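Local atomic coordinates of cyclic UMP-AMP synthase (Rhodothermus marinus SG0.5JP17-172, PDB entry 6E0K), a protein that makes the cyclic dinucleotide 3',3'-cUAMP from UTP and ATP as the second messenger of a bacterial CBASS antiphage defence system. Residues Pro2-Trp11 with Asp280-Gln288; Ser26-Pro37 with Asp98-Tyr107. All coordinates share one frame; numbering follows the deposited sequence.

Contact 1: Pro2-Trp11 with Asp280-Gln288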
loop_
_atom_site.group_PDB
_atom_site.type_symbol
_atom_site.label_atom_id
_atom_site.label_comp_id
_atom_site.label_asym_id
_atom_site.label_seq_id
_atom_site.Cartn_x
_atom_site.Cartn_y
_atom_site.Cartn_z
ATOM N N PRO A 2 -6.539 -24.796 17.632
ATOM C CA PRO A 2 -7.166 -23.662 16.947
ATOM C C PRO A 2 -7.146 -22.393 17.787
ATOM O O PRO A 2 -6.979 -22.493 19.002
ATOM C CB PRO A 2 -8.609 -24.138 16.727
ATOM C CG PRO A 2 -8.576 -25.628 16.924
ATOM C CD PRO A 2 -7.532 -25.830 17.974
ATOM N N VAL A 3 -7.303 -21.234 17.151
ATOM C CA VAL A 3 -7.363 -19.957 17.862
ATOM C C VAL A 3 -8.819 -19.626 18.164
ATOM O O VAL A 3 -9.670 -19.704 17.265
ATOM C CB VAL A 3 -6.699 -18.825 17.061
ATOM C CG1 VAL A 3 -6.731 -17.529 17.870
ATOM C CG2 VAL A 3 -5.263 -19.184 16.707
ATOM N N PRO A 4 -9.145 -19.258 19.405
ATOM C CA PRO A 4 -10.523 -18.876 19.739
ATOM C C PRO A 4 -11.046 -17.757 18.849
ATOM O O PRO A 4 -10.316 -16.840 18.461
ATOM C CB PRO A 4 -10.409 -18.411 21.191
ATOM C CG PRO A 4 -9.271 -19.227 21.744
ATOM C CD PRO A 4 -8.280 -19.316 20.596
ATOM N N GLU A 5 -12.348 -17.831 18.557
ATOM C CA GLU A 5 -12.978 -16.831 17.698
ATOM C C GLU A 5 -12.813 -15.427 18.264
ATOM O O GLU A 5 -12.541 -14.479 17.515
ATOM C CB GLU A 5 -14.460 -17.156 17.519
ATOM C CG GLU A 5 -15.249 -16.091 16.768
ATOM C CD GLU A 5 -15.064 -16.180 15.270
ATOM O OE1 GLU A 5 -14.619 -17.249 14.795
ATOM O OE2 GLU A 5 -15.376 -15.186 14.571
ATOM N N SER A 6 -12.975 -15.274 19.584
ATOM C CA SER A 6 -12.861 -13.955 20.199
ATOM C C SER A 6 -11.465 -13.373 20.047
ATOM O O SER A 6 -11.310 -12.145 19.979
ATOM C CB SER A 6 -13.225 -14.031 21.676
ATOM O OG SER A 6 -12.390 -14.967 22.344
ATOM N N GLN A 7 -10.436 -14.221 20.049
ATOM C CA GLN A 7 -9.085 -13.734 19.809
ATOM C C GLN A 7 -8.924 -13.263 18.372
ATOM O O GLN A 7 -8.353 -12.197 18.122
ATOM C CB GLN A 7 -8.062 -14.829 20.133
ATOM C CG GLN A 7 -6.614 -14.411 19.895
ATOM C CD GLN A 7 -6.192 -13.262 20.788
ATOM O OE1 GLN A 7 -5.879 -13.459 21.964
ATOM N NE2 GLN A 7 -6.203 -12.050 20.243
ATOM N N LEU A 8 -9.410 -14.050 17.412
ATOM C CA LEU A 8 -9.341 -13.619 16.022
ATOM C C LEU A 8 -10.137 -12.340 15.808
ATOM O O LEU A 8 -9.701 -11.450 15.069
ATOM C CB LEU A 8 -9.853 -14.729 15.109
ATOM C CG LEU A 8 -9.082 -16.043 15.219
ATOM C CD1 LEU A 8 -9.771 -17.100 14.371
ATOM C CD2 LEU A 8 -7.643 -15.844 14.749
ATOM N N GLU A 9 -11.294 -12.221 16.465
ATOM C CA GLU A 9 -12.101 -11.015 16.297
ATOM C C GLU A 9 -11.382 -9.790 16.850
ATOM O O GLU A 9 -11.406 -8.722 16.230
ATOM C CB GLU A 9 -13.467 -11.193 16.964
ATOM C CG GLU A 9 -14.527 -10.165 16.521
ATOM C CD GLU A 9 -14.386 -8.815 17.210
ATOM O OE1 GLU A 9 -13.862 -8.764 18.343
ATOM O OE2 GLU A 9 -14.802 -7.801 16.611
ATOM N N ARG A 10 -10.727 -9.918 18.007
ATOM C CA ARG A 10 -9.926 -8.805 18.516
ATOM C C ARG A 10 -8.828 -8.417 17.531
ATOM O O ARG A 10 -8.583 -7.227 17.286
ATOM C CB ARG A 10 -9.318 -9.173 19.875
ATOM C CG ARG A 10 -10.277 -9.050 21.043
ATOM C CD ARG A 10 -9.525 -9.040 22.375
ATOM N NE ARG A 10 -8.788 -10.280 22.595
ATOM C CZ ARG A 10 -9.342 -11.404 23.038
ATOM N NH1 ARG A 10 -10.640 -11.442 23.298
ATOM N NH2 ARG A 10 -8.603 -12.494 23.215
ATOM N N TRP A 11 -8.155 -9.414 16.953
ATOM C CA TRP A 11 -7.117 -9.133 15.974
ATOM C C TRP A 11 -7.668 -8.459 14.723
ATOM O O TRP A 11 -6.915 -7.773 14.021
ATOM C CB TRP A 11 -6.409 -10.437 15.598
ATOM C CG TRP A 11 -5.412 -10.932 16.606
ATOM C CD1 TRP A 11 -4.838 -10.227 17.626
ATOM C CD2 TRP A 11 -4.854 -12.247 16.656
ATOM N NE1 TRP A 11 -3.954 -11.034 18.317
ATOM C CE2 TRP A 11 -3.948 -12.278 17.738
ATOM C CE3 TRP A 11 -5.029 -13.401 15.884
ATOM C CZ2 TRP A 11 -3.241 -13.429 18.089
ATOM C CZ3 TRP A 11 -4.316 -14.544 16.228
ATOM C CH2 TRP A 11 -3.435 -14.545 17.322
ATOM N N ASP A 280 -0.065 -21.691 10.180
ATOM C CA ASP A 280 -0.388 -23.066 10.551
ATOM C C ASP A 280 0.030 -23.355 11.987
ATOM O O ASP A 280 -0.738 -23.924 12.771
ATOM C CB ASP A 280 0.330 -24.035 9.616
ATOM C CG ASP A 280 -0.441 -24.352 8.353
ATOM O OD1 ASP A 280 -1.676 -24.174 8.307
ATOM O OD2 ASP A 280 0.213 -24.831 7.396
ATOM N N ASP A 281 1.280 -23.017 12.328
ATOM C CA ASP A 281 1.801 -23.325 13.660
ATOM C C ASP A 281 1.043 -22.566 14.734
ATOM O O ASP A 281 0.777 -23.108 15.812
ATOM C CB ASP A 281 3.287 -22.971 13.761
ATOM C CG ASP A 281 4.185 -23.904 12.994
ATOM O OD1 ASP A 281 3.753 -25.020 12.636
ATOM O OD2 ASP A 281 5.351 -23.508 12.773
ATOM N N LEU A 282 0.721 -21.294 14.474
ATOM C CA LEU A 282 -0.066 -20.507 15.420
ATOM C C LEU A 282 -1.400 -21.181 15.700
ATOM O O LEU A 282 -1.812 -21.339 16.860
ATOM C CB LEU A 282 -0.282 -19.103 14.845
ATOM C CG LEU A 282 -1.238 -18.180 15.578
ATOM C CD1 LEU A 282 -0.637 -17.792 16.927
ATOM C CD2 LEU A 282 -1.468 -16.944 14.711
ATOM N N TRP A 283 -2.067 -21.623 14.638
ATOM C CA TRP A 283 -3.372 -22.258 14.751
ATOM C C TRP A 283 -3.284 -23.582 15.502
ATOM O O TRP A 283 -4.014 -23.802 16.476
ATOM C CB TRP A 283 -3.948 -22.482 13.350
ATOM C CG TRP A 283 -5.338 -23.007 13.381
ATOM C CD1 TRP A 283 -5.732 -24.318 13.325
ATOM C CD2 TRP A 283 -6.531 -22.233 13.519
ATOM N NE1 TRP A 283 -7.106 -24.399 13.390
ATOM C CE2 TRP A 283 -7.617 -23.133 13.523
ATOM C CE3 TRP A 283 -6.789 -20.858 13.623
ATOM C CZ2 TRP A 283 -8.937 -22.705 13.636
ATOM C CZ3 TRP A 283 -8.101 -20.439 13.732
ATOM C CH2 TRP A 283 -9.155 -21.358 13.736
ATOM N N THR A 284 -2.400 -24.482 15.054
ATOM C CA THR A 284 -2.347 -25.818 15.647
ATOM C C THR A 284 -1.791 -25.781 17.067
ATOM O O THR A 284 -2.167 -26.614 17.902
ATOM C CB THR A 284 -1.511 -26.764 14.775
ATOM O OG1 THR A 284 -0.167 -26.286 14.687
ATOM C CG2 THR A 284 -2.088 -26.880 13.374
ATOM N N GLY A 285 -0.908 -24.826 17.363
ATOM C CA GLY A 285 -0.309 -24.753 18.688
ATOM C C GLY A 285 -1.205 -24.161 19.750
ATOM O O GLY A 285 -0.964 -24.387 20.941
ATOM N N TRP A 286 -2.237 -23.419 19.349
ATOM C CA TRP A 286 -3.072 -22.731 20.320
ATOM C C TRP A 286 -3.949 -23.740 21.051
ATOM O O TRP A 286 -4.665 -24.536 20.432
ATOM C CB TRP A 286 -3.930 -21.674 19.625
ATOM C CG TRP A 286 -4.346 -20.556 20.549
ATOM C CD1 TRP A 286 -5.254 -20.628 21.567
ATOM C CD2 TRP A 286 -3.864 -19.206 20.532
ATOM N NE1 TRP A 286 -5.368 -19.397 22.186
ATOM C CE2 TRP A 286 -4.528 -18.510 21.565
ATOM C CE3 TRP A 286 -2.937 -18.520 19.739
ATOM C CZ2 TRP A 286 -4.289 -17.160 21.830
ATOM C CZ3 TRP A 286 -2.693 -17.177 20.007
ATOM C CH2 TRP A 286 -3.371 -16.511 21.041
ATOM N N GLY A 287 -3.895 -23.705 22.370
ATOM C CA GLY A 287 -4.638 -24.645 23.169
ATOM C C GLY A 287 -3.958 -25.979 23.379
ATOM O O GLY A 287 -4.568 -26.882 23.953
ATOM N N GLN A 288 -2.725 -26.141 22.933
ATOM C CA GLN A 288 -2.056 -27.426 23.065
ATOM C C GLN A 288 -1.102 -27.412 24.253
ATOM O O GLN A 288 -0.421 -26.413 24.512
ATOM C CB GLN A 288 -1.316 -27.776 21.777
ATOM C CG GLN A 288 0.132 -27.392 21.716
ATOM C CD GLN A 288 0.801 -27.922 20.462
ATOM O OE1 GLN A 288 0.137 -28.468 19.576
ATOM N NE2 GLN A 288 2.120 -27.766 20.380
#

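Contact 2: Ser26-Pro37 with Asp98-Tyr107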
loop_
_atom_site.group_PDB
_atom_site.type_symbol
_atom_site.label_atom_id
_atom_site.label_comp_id
_atom_site.label_asym_id
_atom_site.label_seq_id
_atom_site.Cartn_x
_atom_site.Cartn_y
_atom_site.Cartn_z
ATOM N N SER A 26 -4.111 18.382 7.224
ATOM C CA SER A 26 -3.042 19.344 7.494
ATOM C C SER A 26 -2.121 19.528 6.288
ATOM O O SER A 26 -1.823 20.665 5.899
ATOM C CB SER A 26 -2.240 18.893 8.717
ATOM O OG SER A 26 -1.212 19.822 9.020
ATOM N N ILE A 27 -1.631 18.427 5.704
ATOM C CA ILE A 27 -0.801 18.536 4.501
ATOM C C ILE A 27 -1.553 19.278 3.402
ATOM O O ILE A 27 -0.992 20.152 2.721
ATOM C CB ILE A 27 -0.355 17.144 4.027
ATOM C CG1 ILE A 27 0.480 16.434 5.111
ATOM C CG2 ILE A 27 0.408 17.262 2.704
ATOM C CD1 ILE A 27 1.828 17.079 5.363
ATOM N N ARG A 28 -2.830 18.937 3.206
ATOM C CA ARG A 28 -3.625 19.610 2.182
ATOM C C ARG A 28 -3.703 21.104 2.450
ATOM O O ARG A 28 -3.576 21.921 1.531
ATOM C CB ARG A 28 -5.025 18.995 2.140
ATOM C CG ARG A 28 -5.978 19.650 1.165
ATOM C CD ARG A 28 -7.310 18.907 1.194
ATOM N NE ARG A 28 -7.240 17.665 0.425
ATOM C CZ ARG A 28 -8.029 16.614 0.625
ATOM N NH1 ARG A 28 -8.948 16.648 1.584
ATOM N NH2 ARG A 28 -7.894 15.530 -0.129
ATOM N N ALA A 29 -3.908 21.484 3.712
ATOM C CA ALA A 29 -4.008 22.896 4.040
ATOM C C ALA A 29 -2.686 23.620 3.806
ATOM O O ALA A 29 -2.674 24.779 3.378
ATOM C CB ALA A 29 -4.464 23.044 5.497
ATOM N N ALA A 30 -1.562 22.953 4.084
ATOM C CA ALA A 30 -0.258 23.547 3.805
ATOM C C ALA A 30 -0.111 23.848 2.317
ATOM O O ALA A 30 0.340 24.931 1.922
ATOM C CB ALA A 30 0.853 22.608 4.282
ATOM N N LEU A 31 -0.506 22.903 1.470
ATOM C CA LEU A 31 -0.338 23.113 0.035
ATOM C C LEU A 31 -1.328 24.136 -0.510
ATOM O O LEU A 31 -1.025 24.824 -1.497
ATOM C CB LEU A 31 -0.459 21.782 -0.701
ATOM C CG LEU A 31 0.549 20.713 -0.260
ATOM C CD1 LEU A 31 0.545 19.550 -1.220
ATOM C CD2 LEU A 31 1.951 21.268 -0.147
ATOM N N ASP A 32 -2.498 24.272 0.126
ATOM C CA ASP A 32 -3.461 25.285 -0.303
ATOM C C ASP A 32 -2.908 26.694 -0.152
ATOM O O ASP A 32 -3.346 27.612 -0.859
ATOM C CB ASP A 32 -4.762 25.170 0.499
ATOM C CG ASP A 32 -5.663 24.058 0.009
ATOM O OD1 ASP A 32 -5.568 23.685 -1.175
ATOM O OD2 ASP A 32 -6.492 23.569 0.803
ATOM N N ARG A 33 -1.967 26.899 0.768
ATOM C CA ARG A 33 -1.430 28.236 0.996
ATOM C C ARG A 33 -0.359 28.652 -0.008
ATOM O O ARG A 33 -0.014 29.837 -0.061
ATOM C CB ARG A 33 -0.894 28.322 2.423
ATOM C CG ARG A 33 -2.037 28.345 3.419
ATOM C CD ARG A 33 -1.672 27.938 4.822
ATOM N NE ARG A 33 -2.767 28.305 5.716
ATOM C CZ ARG A 33 -3.952 27.700 5.736
ATOM N NH1 ARG A 33 -4.209 26.679 4.915
ATOM N NH2 ARG A 33 -4.890 28.131 6.572
ATOM N N TYR A 34 0.139 27.731 -0.821
ATOM C CA TYR A 34 1.223 27.994 -1.753
ATOM C C TYR A 34 0.675 28.433 -3.107
ATOM O O TYR A 34 -0.436 28.062 -3.499
ATOM C CB TYR A 34 2.062 26.725 -1.900
ATOM C CG TYR A 34 3.407 26.893 -2.574
ATOM C CD1 TYR A 34 4.485 27.438 -1.886
ATOM C CD2 TYR A 34 3.613 26.458 -3.880
ATOM C CE1 TYR A 34 5.721 27.574 -2.489
ATOM C CE2 TYR A 34 4.848 26.596 -4.491
ATOM C CZ TYR A 34 5.901 27.143 -3.786
ATOM O OH TYR A 34 7.134 27.280 -4.376
ATOM N N LYS A 35 1.459 29.241 -3.820
ATOM C CA LYS A 35 1.087 29.680 -5.162
ATOM C C LYS A 35 1.748 28.743 -6.166
ATOM O O LYS A 35 2.975 28.742 -6.316
ATOM C CB LYS A 35 1.492 31.134 -5.401
ATOM C CG LYS A 35 1.056 31.662 -6.761
ATOM C CD LYS A 35 1.487 33.105 -6.978
ATOM C CE LYS A 35 1.071 33.609 -8.360
ATOM N NZ LYS A 35 -0.415 33.629 -8.540
ATOM N N TRP A 36 0.935 27.952 -6.857
ATOM C CA TRP A 36 1.450 26.898 -7.723
ATOM C C TRP A 36 1.675 27.432 -9.128
ATOM O O TRP A 36 0.734 27.956 -9.740
ATOM C CB TRP A 36 0.497 25.724 -7.736
ATOM C CG TRP A 36 0.444 25.136 -6.372
ATOM C CD1 TRP A 36 -0.467 25.405 -5.401
ATOM C CD2 TRP A 36 1.405 24.254 -5.794
ATOM N NE1 TRP A 36 -0.158 24.708 -4.254
ATOM C CE2 TRP A 36 0.988 23.986 -4.475
ATOM C CE3 TRP A 36 2.562 23.629 -6.278
ATOM C CZ2 TRP A 36 1.693 23.139 -3.628
ATOM C CZ3 TRP A 36 3.257 22.789 -5.444
ATOM C CH2 TRP A 36 2.825 22.549 -4.127
ATOM N N PRO A 37 2.876 27.328 -9.672
ATOM C CA PRO A 37 3.128 27.954 -10.974
ATOM C C PRO A 37 2.561 27.171 -12.149
ATOM O O PRO A 37 2.305 27.751 -13.208
ATOM C CB PRO A 37 4.659 28.026 -11.030
ATOM C CG PRO A 37 5.121 26.896 -10.194
ATOM C CD PRO A 37 4.103 26.765 -9.079
ATOM N N ASP A 98 8.898 22.816 -5.391
ATOM C CA ASP A 98 7.745 23.611 -4.971
ATOM C C ASP A 98 7.034 22.976 -3.782
ATOM O O ASP A 98 6.632 23.681 -2.846
ATOM C CB ASP A 98 6.766 23.792 -6.130
ATOM C CG ASP A 98 7.190 24.895 -7.080
ATOM O OD1 ASP A 98 7.740 25.921 -6.616
ATOM O OD2 ASP A 98 6.969 24.732 -8.305
ATOM N N VAL A 99 6.831 21.652 -3.816
ATOM C CA VAL A 99 6.181 20.983 -2.689
ATOM C C VAL A 99 7.007 21.163 -1.422
ATOM O O VAL A 99 6.470 21.483 -0.354
ATOM C CB VAL A 99 5.945 19.494 -2.994
ATOM C CG1 VAL A 99 5.379 18.801 -1.763
ATOM C CG2 VAL A 99 4.985 19.320 -4.165
ATOM N N GLU A 100 8.330 20.965 -1.523
ATOM C CA GLU A 100 9.196 21.149 -0.358
ATOM C C GLU A 100 9.086 22.568 0.195
ATOM O O GLU A 100 8.985 22.757 1.415
ATOM C CB GLU A 100 10.643 20.813 -0.725
ATOM C CG GLU A 100 11.629 20.839 0.442
ATOM C CD GLU A 100 13.052 20.561 -0.020
ATOM O OE1 GLU A 100 13.438 21.061 -1.100
ATOM O OE2 GLU A 100 13.783 19.836 0.686
ATOM N N ARG A 101 9.076 23.574 -0.686
ATOM C CA ARG A 101 8.947 24.955 -0.230
ATOM C C ARG A 101 7.604 25.188 0.450
ATOM O O ARG A 101 7.538 25.840 1.496
ATOM C CB ARG A 101 9.115 25.917 -1.407
ATOM C CG ARG A 101 10.557 26.279 -1.702
ATOM C CD ARG A 101 10.640 27.450 -2.667
ATOM N NE ARG A 101 10.256 27.051 -4.018
ATOM C CZ ARG A 101 11.074 26.432 -4.862
ATOM N NH1 ARG A 101 12.313 26.142 -4.483
ATOM N NH2 ARG A 101 10.658 26.095 -6.075
ATOM N N ALA A 102 6.529 24.654 -0.126
ATOM C CA ALA A 102 5.202 24.822 0.457
ATOM C C ALA A 102 5.137 24.223 1.854
ATOM O O ALA A 102 4.601 24.838 2.786
ATOM C CB ALA A 102 4.159 24.165 -0.445
ATOM N N LEU A 103 5.669 23.018 2.019
ATOM C CA LEU A 103 5.621 22.381 3.332
ATOM C C LEU A 103 6.508 23.113 4.332
ATOM O O LEU A 103 6.118 23.313 5.485
ATOM C CB LEU A 103 6.037 20.919 3.210
ATOM C CG LEU A 103 5.102 20.094 2.325
ATOM C CD1 LEU A 103 5.713 18.716 2.065
ATOM C CD2 LEU A 103 3.732 19.981 2.976
ATOM N N THR A 104 7.710 23.503 3.913
ATOM C CA THR A 104 8.607 24.237 4.796
ATOM C C THR A 104 8.010 25.579 5.210
ATOM O O THR A 104 8.136 25.990 6.369
ATOM C CB THR A 104 9.953 24.435 4.098
ATOM O OG1 THR A 104 10.502 23.149 3.757
ATOM C CG2 THR A 104 10.921 25.176 5.000
ATOM N N ASP A 105 7.362 26.279 4.274
ATOM C CA ASP A 105 6.745 27.561 4.614
ATOM C C ASP A 105 5.694 27.381 5.697
ATOM O O ASP A 105 5.566 28.216 6.600
ATOM C CB ASP A 105 6.084 28.199 3.387
ATOM C CG ASP A 105 7.080 28.740 2.367
ATOM O OD1 ASP A 105 8.270 28.950 2.696
ATOM O OD2 ASP A 105 6.647 28.978 1.214
ATOM N N TYR A 106 4.929 26.295 5.619
ATOM C CA TYR A 106 3.812 26.124 6.538
ATOM C C TYR A 106 4.259 25.572 7.893
ATOM O O TYR A 106 3.896 26.121 8.941
ATOM C CB TYR A 106 2.752 25.227 5.900
ATOM C CG TYR A 106 1.541 25.032 6.779
ATOM C CD1 TYR A 106 0.535 25.986 6.825
ATOM C CD2 TYR A 106 1.417 23.896 7.559
ATOM C CE1 TYR A 106 -0.569 25.812 7.638
ATOM C CE2 TYR A 106 0.322 23.707 8.365
ATOM C CZ TYR A 106 -0.669 24.668 8.403
ATOM O OH TYR A 106 -1.760 24.457 9.219
ATOM N N TYR A 107 5.046 24.490 7.903
ATOM C CA TYR A 107 5.416 23.823 9.149
ATOM C C TYR A 107 6.715 24.335 9.759
ATOM O O TYR A 107 6.929 24.139 10.965
ATOM C CB TYR A 107 5.569 22.316 8.937
ATOM C CG TYR A 107 4.307 21.621 8.512
ATOM C CD1 TYR A 107 3.324 21.308 9.444
ATOM C CD2 TYR A 107 4.103 21.249 7.173
ATOM C CE1 TYR A 107 2.159 20.662 9.058
ATOM C CE2 TYR A 107 2.943 20.622 6.779
ATOM C CZ TYR A 107 1.975 20.321 7.725
ATOM O OH TYR A 107 0.815 19.687 7.330
HETATM O O HOH W 1 2.497 26.580 2.416
#

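Contact 1: Pro2-Trp11 with Asp280-Gln288
P2 sets its CA over one face of the indole of W283, 3.6 Å from the centroid of the five-membered ring and nearly on the ring normal, a CH-pi contact that CB extends onto the benzo half at CZ2 (3.4 Å). Next in the chain, V3 is wedged between two tryptophans. Its CG1, anti to the backbone N (chi1 -178°), is held over the centre of the six-membered ring of W286, 4.3 Å from the centroid, while CG2 turns back to touch CE3 of W283 and CE3 of W286. P4, the N-cap residue of helix 5-11, crosses W286 at about a right angle and sets CD over the face of its pyrrole side, 3.3 Å from NE1. One turn on, the bent side chain of Q7 passes the far rim of that indole through CG, and L8 brings CD1 to the edge of W283, 3.8 Å from CZ3. W11 ends the walk, its CH2 meeting CZ3 of W286 at 3.8 Å with the six-membered rings almost perpendicular, and its CZ3 resting on CD2 of L282. Contact across the segments is mostly apolar, with P2 O against CB of W286. F235 stacks on W283, and L8 also reaches helix 231-244. The result is a tryptophan-rich hydrophobic cluster that docks the N-terminal segment on the last turn of helix 269-285 and the residue that follows it, within the helical part of this CD-NTase.

Contact 2: Ser26-Pro37 with Asp98-Tyr107
A30 meets Y106 where helices 26-32 and 98-107 cross, their axes 8.6 Å apart and inclined at 104°, and Y34, just past the first helix, packs on A102. The small residues permit this close approach. The CB of A102 lies 3.5 Å from CG of Y34 and also meets CD2 of L31, while the CB of A30 fits against CG of Y106, CD2 of L103 and CE2 of Y107. At one end of this packed zone, the phenol of Y107 crosses I27 at about a right angle, its OH beside CD1, and that OH shares a hydrogen bond of 2.6 Å with OG of S26. At the other end, Y34, its CG anti to the backbone N (chi1 -166°), reaches along the second helix to donate from OH to OD1 of D98 (2.7 Å). R101 NE gives a bond to that same hydroxyl at 3.2 Å, nearly in the guanidinium plane, and R101 NH2 closes a salt bridge to D98 OD1 from the face opposite to that used by Y34 OH; Y90 holds OD2. The crossing belongs to the nucleotidyltransferase domain, where the two helices pack on its mixed sheet: I27, L103 and Y107 touch V121, and L103 also touches L119, a UTP-binding residue. W36, fixed by a bond of 2.9 Å from NE1 to O of L31, brings the edge of its benzo ring to CG2 of V99, with CZ3 near CB of D98. The R33 and Y106 flank, where both residues are exposed, is looser. There a water donates to both A30 O and A102 O, bridging the two backbones, and R33 merely draws its CD along the ring of Y106, 3.6 Å from CD1.

In the fold
From the N terminus, the chain enters contact 1 at once, with residues 2-11 lying against residues 280-288, so that this contact closes a loop of nearly the whole chain. Helix 18-32 follows helix 5-11 and carries the chain to contact 2, where residues 26-37 meet residues 98-107 after a much shorter loop that includes strands 42-45 and 61-68. Contact 2 is thus nested inside the loop of contact 1 and the two do not cross. They do not touch: their centres are about 47 Å apart, on opposite sides of the chain's centre. Contact 1 joins the chain's two terminal regions beside helices 186-202 and 231-244; contact 2 joins two helices against the nucleotidyltransferase sheet.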